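Side-chain contacts in ketosynthase (Streptomyces sp. MSC090213JE08, PDB 6KXD), which probably catalyses decarboxylative condensation of malonyl-ACP with an acyl-ACP, lengthening the acyl chain by two carbons during polyketide assembly: residues A[40-44]-A[45-49]; A[59-63]-A[64-68]; A[68-71]-A[72-76]; A[215-218]-A[219-222]. All coordinates share one frame; numbering follows the deposited sequence.

Contact 1 (A[40-44]-A[45-49])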
loop_
_atom_site.group_PDB
_atom_site.type_symbol
_atom_site.label_atom_id
_atom_site.label_comp_id
_atom_site.label_asym_id
_atom_site.label_seq_id
_atom_site.Cartn_x
_atom_site.Cartn_y
_atom_site.Cartn_z
ATOM N N ARG A 40 -3.627 25.587 -10.356
ATOM C CA ARG A 40 -2.874 26.246 -11.413
ATOM C C ARG A 40 -3.097 25.423 -12.654
ATOM O O ARG A 40 -3.603 24.311 -12.537
ATOM C CB ARG A 40 -1.386 26.345 -11.062
ATOM C CG ARG A 40 -0.754 25.039 -10.601
ATOM C CD ARG A 40 0.697 25.193 -10.167
ATOM N NE ARG A 40 0.860 26.280 -9.223
ATOM C CZ ARG A 40 0.658 26.204 -7.918
ATOM N NH1 ARG A 40 0.349 25.057 -7.347
ATOM N NH2 ARG A 40 0.800 27.286 -7.186
ATOM N N PRO A 41 -2.775 25.928 -13.868
ATOM C CA PRO A 41 -2.900 25.099 -15.054
ATOM C C PRO A 41 -2.043 23.837 -14.920
ATOM O O PRO A 41 -0.946 23.849 -14.318
ATOM C CB PRO A 41 -2.402 25.972 -16.211
ATOM C CG PRO A 41 -2.517 27.392 -15.668
ATOM C CD PRO A 41 -2.307 27.294 -14.170
ATOM N N ILE A 42 -2.552 22.772 -15.520
ATOM C CA ILE A 42 -1.823 21.520 -15.663
ATOM C C ILE A 42 -0.705 21.707 -16.690
ATOM O O ILE A 42 -0.960 22.186 -17.795
ATOM C CB ILE A 42 -2.766 20.400 -16.125
ATOM C CG1 ILE A 42 -3.831 20.051 -15.083
ATOM C CG2 ILE A 42 -1.967 19.176 -16.536
ATOM C CD1 ILE A 42 -4.921 19.129 -15.639
ATOM N N THR A 43 0.514 21.282 -16.328
ATOM C CA THR A 43 1.682 21.245 -17.236
ATOM C C THR A 43 2.123 19.798 -17.505
ATOM O O THR A 43 2.829 19.521 -18.483
ATOM C CB THR A 43 2.826 22.066 -16.630
ATOM O OG1 THR A 43 3.184 21.468 -15.385
ATOM C CG2 THR A 43 2.471 23.517 -16.371
ATOM N N ARG A 44 1.724 18.850 -16.645
ATOM C CA ARG A 44 2.399 17.545 -16.624
ATOM C C ARG A 44 2.030 16.724 -17.861
ATOM O O ARG A 44 2.828 15.911 -18.343
ATOM C CB ARG A 44 2.082 16.761 -15.350
ATOM C CG ARG A 44 3.048 15.602 -15.131
ATOM C CD ARG A 44 4.462 16.030 -14.746
ATOM N NE ARG A 44 4.472 17.196 -13.858
ATOM C CZ ARG A 44 3.983 17.206 -12.629
ATOM N NH1 ARG A 44 3.551 16.079 -12.089
ATOM N NH2 ARG A 44 3.912 18.335 -11.952
ATOM N N PHE A 45 0.830 16.957 -18.396
ATOM C CA PHE A 45 0.377 16.236 -19.543
ATOM C C PHE A 45 -0.594 17.125 -20.321
ATOM O O PHE A 45 -1.054 18.142 -19.815
ATOM C CB PHE A 45 -0.287 14.917 -19.126
ATOM C CG PHE A 45 -1.530 15.110 -18.308
ATOM C CD1 PHE A 45 -2.762 15.213 -18.932
ATOM C CD2 PHE A 45 -1.465 15.231 -16.926
ATOM C CE1 PHE A 45 -3.912 15.426 -18.187
ATOM C CE2 PHE A 45 -2.614 15.453 -16.188
ATOM C CZ PHE A 45 -3.831 15.566 -16.820
ATOM N N ASP A 46 -0.904 16.658 -21.527
ATOM C CA ASP A 46 -1.735 17.308 -22.531
ATOM C C ASP A 46 -3.193 17.256 -22.045
ATOM O O ASP A 46 -3.741 16.172 -21.866
ATOM C CB ASP A 46 -1.468 16.573 -23.853
ATOM C CG ASP A 46 -2.172 17.095 -25.095
ATOM O OD1 ASP A 46 -2.823 18.148 -25.009
ATOM O OD2 ASP A 46 -2.048 16.425 -26.152
ATOM N N THR A 47 -3.803 18.423 -21.801
ATOM C CA THR A 47 -5.185 18.521 -21.307
ATOM C C THR A 47 -6.198 18.707 -22.455
ATOM O O THR A 47 -7.405 18.742 -22.200
ATOM C CB THR A 47 -5.332 19.634 -20.263
ATOM O OG1 THR A 47 -5.066 20.916 -20.832
ATOM C CG2 THR A 47 -4.421 19.443 -19.073
ATOM N N GLU A 48 -5.716 18.787 -23.703
ATOM C CA GLU A 48 -6.551 18.850 -24.894
ATOM C C GLU A 48 -7.670 17.814 -24.777
ATOM O O GLU A 48 -7.421 16.611 -24.753
ATOM C CB GLU A 48 -5.731 18.542 -26.156
ATOM C CG GLU A 48 -6.553 18.322 -27.429
ATOM C CD GLU A 48 -5.840 17.633 -28.593
ATOM O OE1 GLU A 48 -6.535 17.161 -29.524
ATOM O OE2 GLU A 48 -4.594 17.559 -28.580
ATOM N N GLY A 49 -8.916 18.288 -24.778
ATOM C CA GLY A 49 -10.034 17.402 -25.022
ATOM C C GLY A 49 -10.823 17.151 -23.754
ATOM O O GLY A 49 -11.904 16.615 -23.817
#
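Ile42 serves both Phe45 and Thr47, one side chain touching two neighbours round a bend. Its CG2 stands anti to the backbone N (CG1 has chi1 -66°), over one face of the Phe45 ring as a CH-pi contact, 4.0 Å from the ring centroid and displaced toward the rim. Its CD1 meets Thr47 CG2 at 3.5 Å, tight for two methyls, and also reaches Phe45 CZ at 3.9 Å, so the isoleucine touches both the ring and the threonine methyl. Thr43 turns its side chain the other way and gives its OG1 to Glu57. The same carboxylate takes the backbone N-H of Arg44, which holds the chain at the bend. Arg44 bends at chi2 and chi3 to carry its guanidinium off to a salt bridge with Glu233. Beyond Ile42 the ring also rests on Val200 and Arg202. A serine in place of Phe45 would probably leave Ile42 CG2 without the ring face and open a gap beside Val200. Past the ring, Asp46 OD1 takes the N-H of Glu48 at 3.2 Å from above the carboxylate plane, an Asx turn. The stretch begins the loop that joins strands 40-41 and 54-55, a two-stranded antiparallel hairpin, with Ile42 still backbone-bonded to Asn53.

Contact 2 (A[59-63]-A[64-68])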
loop_
_atom_site.group_PDB
_atom_site.type_symbol
_atom_site.label_atom_id
_atom_site.label_comp_id
_atom_site.label_asym_id
_atom_site.label_seq_id
_atom_site.Cartn_x
_atom_site.Cartn_y
_atom_site.Cartn_z
ATOM N N PRO A 59 4.372 23.522 -8.336
ATOM C CA PRO A 59 4.722 24.425 -9.439
ATOM C C PRO A 59 6.192 24.360 -9.902
ATOM O O PRO A 59 6.444 24.282 -11.123
ATOM C CB PRO A 59 4.344 25.789 -8.832
ATOM C CG PRO A 59 4.590 25.637 -7.374
ATOM C CD PRO A 59 4.141 24.222 -7.064
ATOM N N ASP A 60 7.130 24.361 -8.947
ATOM C CA ASP A 60 8.521 24.666 -9.260
ATOM C C ASP A 60 9.458 23.723 -8.498
ATOM O O ASP A 60 10.393 24.158 -7.825
ATOM C CB ASP A 60 8.830 26.142 -8.980
ATOM C CG ASP A 60 8.368 27.095 -10.078
ATOM O OD1 ASP A 60 8.504 26.738 -11.274
ATOM O OD2 ASP A 60 7.867 28.185 -9.732
ATOM N N PHE A 61 9.245 22.422 -8.704
ATOM C CA PHE A 61 9.984 21.385 -8.042
ATOM C C PHE A 61 11.416 21.295 -8.589
ATOM O O PHE A 61 11.621 21.100 -9.774
ATOM C CB PHE A 61 9.275 20.047 -8.262
ATOM C CG PHE A 61 10.001 18.867 -7.685
ATOM C CD1 PHE A 61 10.303 18.827 -6.335
ATOM C CD2 PHE A 61 10.299 17.771 -8.479
ATOM C CE1 PHE A 61 10.954 17.729 -5.792
ATOM C CE2 PHE A 61 10.956 16.683 -7.931
ATOM C CZ PHE A 61 11.261 16.664 -6.594
ATOM N N GLU A 62 12.396 21.373 -7.686
ATOM C CA GLU A 62 13.814 21.244 -8.055
ATOM C C GLU A 62 14.405 20.061 -7.304
ATOM O O GLU A 62 14.786 20.193 -6.133
ATOM C CB GLU A 62 14.564 22.535 -7.725
ATOM C CG GLU A 62 14.293 23.647 -8.721
ATOM C CD GLU A 62 14.870 24.991 -8.298
ATOM O OE1 GLU A 62 14.621 25.981 -9.017
ATOM O OE2 GLU A 62 15.558 25.041 -7.245
ATOM N N PRO A 63 14.472 18.890 -7.959
ATOM C CA PRO A 63 14.868 17.663 -7.279
ATOM C C PRO A 63 16.278 17.784 -6.687
ATOM O O PRO A 63 16.515 17.290 -5.599
ATOM C CB PRO A 63 14.728 16.565 -8.346
ATOM C CG PRO A 63 14.524 17.263 -9.675
ATOM C CD PRO A 63 14.128 18.685 -9.370
ATOM N N GLY A 64 17.153 18.537 -7.369
ATOM C CA GLY A 64 18.524 18.740 -6.964
ATOM C C GLY A 64 18.656 19.348 -5.578
ATOM O O GLY A 64 19.689 19.202 -4.924
ATOM N N ARG A 65 17.646 20.077 -5.113
ATOM C CA ARG A 65 17.717 20.615 -3.758
ATOM C C ARG A 65 17.782 19.469 -2.738
ATOM O O ARG A 65 18.358 19.633 -1.674
ATOM C CB ARG A 65 16.549 21.565 -3.471
ATOM C CG ARG A 65 16.758 22.986 -3.978
ATOM C CD ARG A 65 15.709 24.001 -3.531
ATOM N NE ARG A 65 15.486 24.150 -2.086
ATOM C CZ ARG A 65 16.400 24.493 -1.165
ATOM N NH1 ARG A 65 17.673 24.159 -1.298
ATOM N NH2 ARG A 65 16.024 25.160 -0.084
ATOM N N TRP A 66 17.221 18.300 -3.077
ATOM C CA TRP A 66 16.873 17.282 -2.087
ATOM C C TRP A 66 17.554 15.944 -2.364
ATOM O O TRP A 66 17.888 15.195 -1.414
ATOM C CB TRP A 66 15.355 17.100 -2.098
ATOM C CG TRP A 66 14.619 18.393 -2.287
ATOM C CD1 TRP A 66 13.966 18.835 -3.404
ATOM C CD2 TRP A 66 14.481 19.421 -1.306
ATOM N NE1 TRP A 66 13.398 20.060 -3.177
ATOM C CE2 TRP A 66 13.725 20.457 -1.908
ATOM C CE3 TRP A 66 14.928 19.566 0.011
ATOM C CZ2 TRP A 66 13.391 21.615 -1.213
ATOM C CZ3 TRP A 66 14.620 20.727 0.684
ATOM C CH2 TRP A 66 13.864 21.732 0.077
ATOM N N ILE A 67 17.676 15.626 -3.655
ATOM C CA ILE A 67 18.056 14.311 -4.110
ATOM C C ILE A 67 19.510 14.357 -4.566
ATOM O O ILE A 67 19.870 15.148 -5.442
ATOM C CB ILE A 67 17.134 13.809 -5.223
ATOM C CG1 ILE A 67 15.684 13.821 -4.737
ATOM C CG2 ILE A 67 17.542 12.422 -5.672
ATOM C CD1 ILE A 67 14.696 13.494 -5.804
ATOM N N HIS A 68 20.306 13.491 -3.938
ATOM C CA HIS A 68 21.766 13.534 -4.089
ATOM C C HIS A 68 22.315 12.246 -4.683
ATOM O O HIS A 68 23.344 12.288 -5.429
ATOM C CB HIS A 68 22.401 13.821 -2.727
ATOM C CG HIS A 68 22.133 15.190 -2.228
ATOM N ND1 HIS A 68 22.874 16.282 -2.650
ATOM C CD2 HIS A 68 21.245 15.646 -1.325
ATOM C CE1 HIS A 68 22.415 17.361 -2.061
ATOM N NE2 HIS A 68 21.418 16.996 -1.249
#
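Phe61 and Trp66 meet through Phe61 CE1 and Trp66 CD1 at 4.0 Å, the two rings approaching at a slant. Phe61 CG lies anti to the backbone N (chi1 176°), which swings the ring forward along the chain until Pro63 N sits above the middle of one face. Trp66 has the less usual torsion: CG is beside its own backbone N but pulled in to chi1 -38°, and this brings CD1 to 3.2 Å from Glu62 O. The indole N-H is close to that oxygen too, yet badly angled and not bonded to it. What Glu62 O does accept is Arg65 N, at 3.0 Å and from well above the carbonyl plane. Pro63 O is gripped twice, by Trp66 N and by Ile67 N, each at 2.8 Å. These three-on and four-on bonds coil the chain into a compact turn opened by the proline, within the long connection from strand 54-55 to helix 77-93. Ile67 reaches back to its start, CD1 to Pro63 CB at 4.0 Å. Outside, Glu62 is extended beyond CG, and its OE2 comes within 3.9 Å of Arg65 CD as the two chains cross at a slant; Arg65 then bends at chi3, leaving the charged groups near but unbridged, their planes 76° apart. Replacing Trp66 by a serine would probably strip Phe61 CE1 of its neighbour and open a gap over Ala84 and Met88 of helix 77-93. Phe61 itself packs edge-to-face with Tyr81 of that helix.

Contact 3 (A[68-71]-A[72-76])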
loop_
_atom_site.group_PDB
_atom_site.type_symbol
_atom_site.label_atom_id
_atom_site.label_comp_id
_atom_site.label_asym_id
_atom_site.label_seq_id
_atom_site.Cartn_x
_atom_site.Cartn_y
_atom_site.Cartn_z
ATOM N N HIS A 68 20.306 13.491 -3.938
ATOM C CA HIS A 68 21.766 13.534 -4.089
ATOM C C HIS A 68 22.315 12.246 -4.683
ATOM O O HIS A 68 23.344 12.288 -5.429
ATOM C CB HIS A 68 22.401 13.821 -2.727
ATOM C CG HIS A 68 22.133 15.190 -2.228
ATOM N ND1 HIS A 68 22.874 16.282 -2.650
ATOM C CD2 HIS A 68 21.245 15.646 -1.325
ATOM C CE1 HIS A 68 22.415 17.361 -2.061
ATOM N NE2 HIS A 68 21.418 16.996 -1.249
ATOM N N HIS A 69 21.708 11.103 -4.312
ATOM C CA HIS A 69 22.306 9.809 -4.492
ATOM C C HIS A 69 21.600 9.009 -5.565
ATOM O O HIS A 69 22.221 8.323 -6.264
ATOM C CB HIS A 69 22.305 8.997 -3.197
ATOM C CG HIS A 69 23.152 9.624 -2.168
ATOM N ND1 HIS A 69 22.732 9.831 -0.867
ATOM C CD2 HIS A 69 24.406 10.109 -2.266
ATOM C CE1 HIS A 69 23.713 10.395 -0.199
ATOM N NE2 HIS A 69 24.735 10.603 -1.041
ATOM N N VAL A 70 20.265 9.056 -5.581
ATOM C CA VAL A 70 19.512 8.250 -6.465
ATOM C C VAL A 70 19.442 8.989 -7.797
ATOM O O VAL A 70 18.971 10.115 -7.836
ATOM C CB VAL A 70 18.103 8.006 -5.889
ATOM C CG1 VAL A 70 17.274 7.217 -6.879
ATOM C CG2 VAL A 70 18.176 7.285 -4.552
ATOM N N PRO A 71 19.822 8.387 -8.938
ATOM C CA PRO A 71 19.588 9.021 -10.228
ATOM C C PRO A 71 18.103 9.325 -10.406
ATOM O O PRO A 71 17.283 8.477 -10.090
ATOM C CB PRO A 71 20.010 7.978 -11.253
ATOM C CG PRO A 71 20.964 7.082 -10.499
ATOM C CD PRO A 71 20.491 7.099 -9.070
ATOM N N LEU A 72 17.804 10.507 -10.929
ATOM C CA LEU A 72 16.414 10.946 -11.134
ATOM C C LEU A 72 15.648 10.001 -12.052
ATOM O O LEU A 72 14.414 9.804 -11.842
ATOM C CB LEU A 72 16.396 12.381 -11.667
ATOM C CG LEU A 72 16.944 13.436 -10.708
ATOM C CD1 LEU A 72 16.894 14.821 -11.357
ATOM C CD2 LEU A 72 16.191 13.415 -9.394
ATOM N N ASP A 73 16.310 9.361 -13.028
ATOM C CA ASP A 73 15.565 8.533 -13.906
ATOM C C ASP A 73 15.197 7.191 -13.233
ATOM O O ASP A 73 14.525 6.398 -13.837
ATOM C CB ASP A 73 16.255 8.329 -15.245
ATOM C CG ASP A 73 17.523 7.514 -15.188
ATOM O OD1 ASP A 73 17.862 6.969 -14.099
ATOM O OD2 ASP A 73 18.191 7.482 -16.227
ATOM N N ASP A 74 15.667 6.948 -12.010
ATOM C CA ASP A 74 15.257 5.755 -11.276
ATOM C C ASP A 74 13.859 5.957 -10.703
ATOM O O ASP A 74 13.278 5.042 -10.169
ATOM C CB ASP A 74 16.259 5.449 -10.161
ATOM C CG ASP A 74 17.465 4.678 -10.648
ATOM O OD1 ASP A 74 17.540 4.443 -11.861
ATOM O OD2 ASP A 74 18.298 4.284 -9.779
ATOM N N MET A 75 13.367 7.189 -10.753
ATOM C CA MET A 75 12.075 7.526 -10.120
ATOM C C MET A 75 11.245 8.300 -11.121
ATOM O O MET A 75 11.806 9.106 -11.873
ATOM C CB MET A 75 12.272 8.457 -8.938
ATOM C CG MET A 75 13.183 7.918 -7.897
ATOM S SD MET A 75 13.709 9.136 -6.743
ATOM C CE MET A 75 15.107 9.865 -7.607
ATOM N N GLY A 76 9.922 8.130 -11.071
ATOM C CA GLY A 76 9.088 9.110 -11.642
ATOM C C GLY A 76 8.856 10.229 -10.665
ATOM O O GLY A 76 9.452 10.300 -9.591
#
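Pro71 meets two aspartates that follow it: its CB lies 3.7 Å from Asp73 OD1, and its CD lies 3.6 Å from Asp74 OD2. Its carbonyl matters as much as its ring. Pro71 O accepts Asp74 N at 2.9 Å, the donor standing 51° out of the carbonyl plane, and Met75 N bonds in turn to Leu72 O. Two successive three-on bonds of this kind mark the short 3-10 turn 72-74 that the proline leads into. Asp74 crosses the proline ring obliquely, its OD2 being the atom that comes closest to it; that oxygen also forms a salt bridge with Arg154. Val70 is buried. Its CG1, anti to the backbone N (chi1 176°), touches Asp74 CB at 3.9 Å and is pressed against Met75 CE at 3.5 Å, closer than methyls usually come. The methionine gets there by bending at chi3 (-85°), which folds CE back toward Val70 and Pro71 O. Helix 147-156 lies against this turn through Arg154 and Val151, while Met75 also reaches Val83 of helix 77-93, whose N-cap is the next residue, Gly76.

Contact 4 (A[215-218]-A[219-222])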
loop_
_atom_site.group_PDB
_atom_site.type_symbol
_atom_site.label_atom_id
_atom_site.label_comp_id
_atom_site.label_asym_id
_atom_site.label_seq_id
_atom_site.Cartn_x
_atom_site.Cartn_y
_atom_site.Cartn_z
ATOM N N THR A 215 -14.361 19.593 -10.162
ATOM C CA THR A 215 -14.913 20.943 -10.142
ATOM C C THR A 215 -14.590 21.643 -11.465
ATOM O O THR A 215 -13.521 21.428 -12.046
ATOM C CB THR A 215 -14.394 21.760 -8.956
ATOM O OG1 THR A 215 -15.156 22.967 -8.947
ATOM C CG2 THR A 215 -12.913 22.073 -9.043
ATOM N N PRO A 216 -15.523 22.457 -12.023
ATOM C CA PRO A 216 -15.216 23.276 -13.187
ATOM C C PRO A 216 -14.459 24.566 -12.813
ATOM O O PRO A 216 -13.947 25.229 -13.707
ATOM C CB PRO A 216 -16.587 23.563 -13.832
ATOM C CG PRO A 216 -17.634 23.152 -12.806
ATOM C CD PRO A 216 -16.916 22.627 -11.577
ATOM N N ASP A 217 -14.390 24.920 -11.526
ATOM C CA ASP A 217 -13.597 26.076 -11.089
ATOM C C ASP A 217 -12.736 25.703 -9.883
ATOM O O ASP A 217 -11.578 25.399 -10.068
ATOM C CB ASP A 217 -14.449 27.318 -10.795
ATOM C CG ASP A 217 -15.802 27.019 -10.179
ATOM O OD1 ASP A 217 -15.866 26.171 -9.258
ATOM O OD2 ASP A 217 -16.779 27.667 -10.602
ATOM N N VAL A 218 -13.313 25.768 -8.677
ATOM C CA VAL A 218 -12.605 25.611 -7.435
ATOM C C VAL A 218 -13.295 24.555 -6.548
ATOM O O VAL A 218 -14.505 24.212 -6.676
ATOM C CB VAL A 218 -12.477 26.965 -6.714
ATOM C CG1 VAL A 218 -11.689 27.972 -7.566
ATOM C CG2 VAL A 218 -13.841 27.532 -6.323
ATOM N N VAL A 219 -12.485 24.044 -5.619
ATOM C CA VAL A 219 -12.873 23.040 -4.670
ATOM C C VAL A 219 -13.512 23.750 -3.483
ATOM O O VAL A 219 -12.865 24.596 -2.831
ATOM C CB VAL A 219 -11.674 22.187 -4.204
ATOM C CG1 VAL A 219 -12.150 21.004 -3.376
ATOM C CG2 VAL A 219 -10.812 21.743 -5.372
ATOM N N ARG A 220 -14.772 23.386 -3.206
ATOM C CA ARG A 220 -15.551 23.982 -2.154
ATOM C C ARG A 220 -16.074 22.929 -1.191
ATOM O O ARG A 220 -17.268 22.626 -1.210
ATOM C CB ARG A 220 -16.755 24.734 -2.751
ATOM C CG ARG A 220 -16.431 25.723 -3.855
ATOM C CD ARG A 220 -17.660 26.594 -4.138
ATOM N NE ARG A 220 -17.517 27.310 -5.386
ATOM C CZ ARG A 220 -16.948 28.515 -5.498
ATOM N NH1 ARG A 220 -16.258 29.031 -4.492
ATOM N NH2 ARG A 220 -17.074 29.195 -6.617
ATOM N N PRO A 221 -15.219 22.311 -0.350
ATOM C CA PRO A 221 -15.677 21.309 0.602
ATOM C C PRO A 221 -16.719 21.844 1.587
ATOM O O PRO A 221 -16.517 22.863 2.269
ATOM C CB PRO A 221 -14.394 20.858 1.317
ATOM C CG PRO A 221 -13.334 21.116 0.279
ATOM C CD PRO A 221 -13.758 22.459 -0.294
ATOM N N PHE A 222 -17.808 21.081 1.649
ATOM C CA PHE A 222 -18.935 21.280 2.547
ATOM C C PHE A 222 -19.798 22.458 2.068
ATOM O O PHE A 222 -20.750 22.818 2.737
ATOM C CB PHE A 222 -18.488 21.467 3.995
ATOM C CG PHE A 222 -17.704 20.292 4.527
ATOM C CD1 PHE A 222 -18.316 19.058 4.690
ATOM C CD2 PHE A 222 -16.351 20.404 4.816
ATOM C CE1 PHE A 222 -17.604 17.958 5.147
ATOM C CE2 PHE A 222 -15.644 19.305 5.284
ATOM C CZ PHE A 222 -16.272 18.090 5.447
#
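Val219 begins the second segment with its CG2 methyl 4.2 Å from Thr215 CG2, a light contact across a small polar turn. That turn is held from inside by Thr215: its hydroxyl donates to Val218 O at 2.7 Å, from well above the carbonyl plane, and accepts a weak bond from Asp217 N, which is consistent with an ST turn. Asp217 adds a short bond of its own, OD1 taking Val218 N at 2.6 Å through the anti lone pair. Arg220 then turns back over the first segment. CG sits beside its own backbone N (chi1 -52°) and the chain runs extended from CG to NE, so the guanidinium comes to lie with one face on Val218. The touching atom is CG2, 3.3 Å above the middle of that plane and 3.4 Å from Arg220 CZ. All of this belongs to the connection between helix 202-210 and strand 234-242 of the thiolase-type fold, where Thr215 also bonds backbone to backbone with Ile229. Asp217 OD1 is 4.2 Å from Arg220 NH2 but well out of the guanidinium plane, so the two feel each other's charge without a bond. Asn363 is met twice, its ND2 by Val219 O and its O by Arg220 NH1. Arg365 brings a like charge close to NE, which the nearby aspartate may partly offset.

In the fold
All four contacts fall in the N-terminal ketoacyl-synthase range and come in series, contacts 2 and 3 sharing His68. Those two form one unit, centres about 11 Å apart, in the connection leading to helix 77-93: Leu72 of contact 3 packs on Pro63 and Ile67 of contact 2. Contact 1, on the preceding hairpin, has its centre about 21 Å from that of contact 2 but touches it where Arg40 meets Pro59. Contact 4 comes much later, after helix 202-210; its centre is about 18 Å from the centre of contact 1 and about 35 Å from that of contact 3. All four lie outside the main sheet, largely in loops, with contact 1 reaching the partner subunit through Gly49.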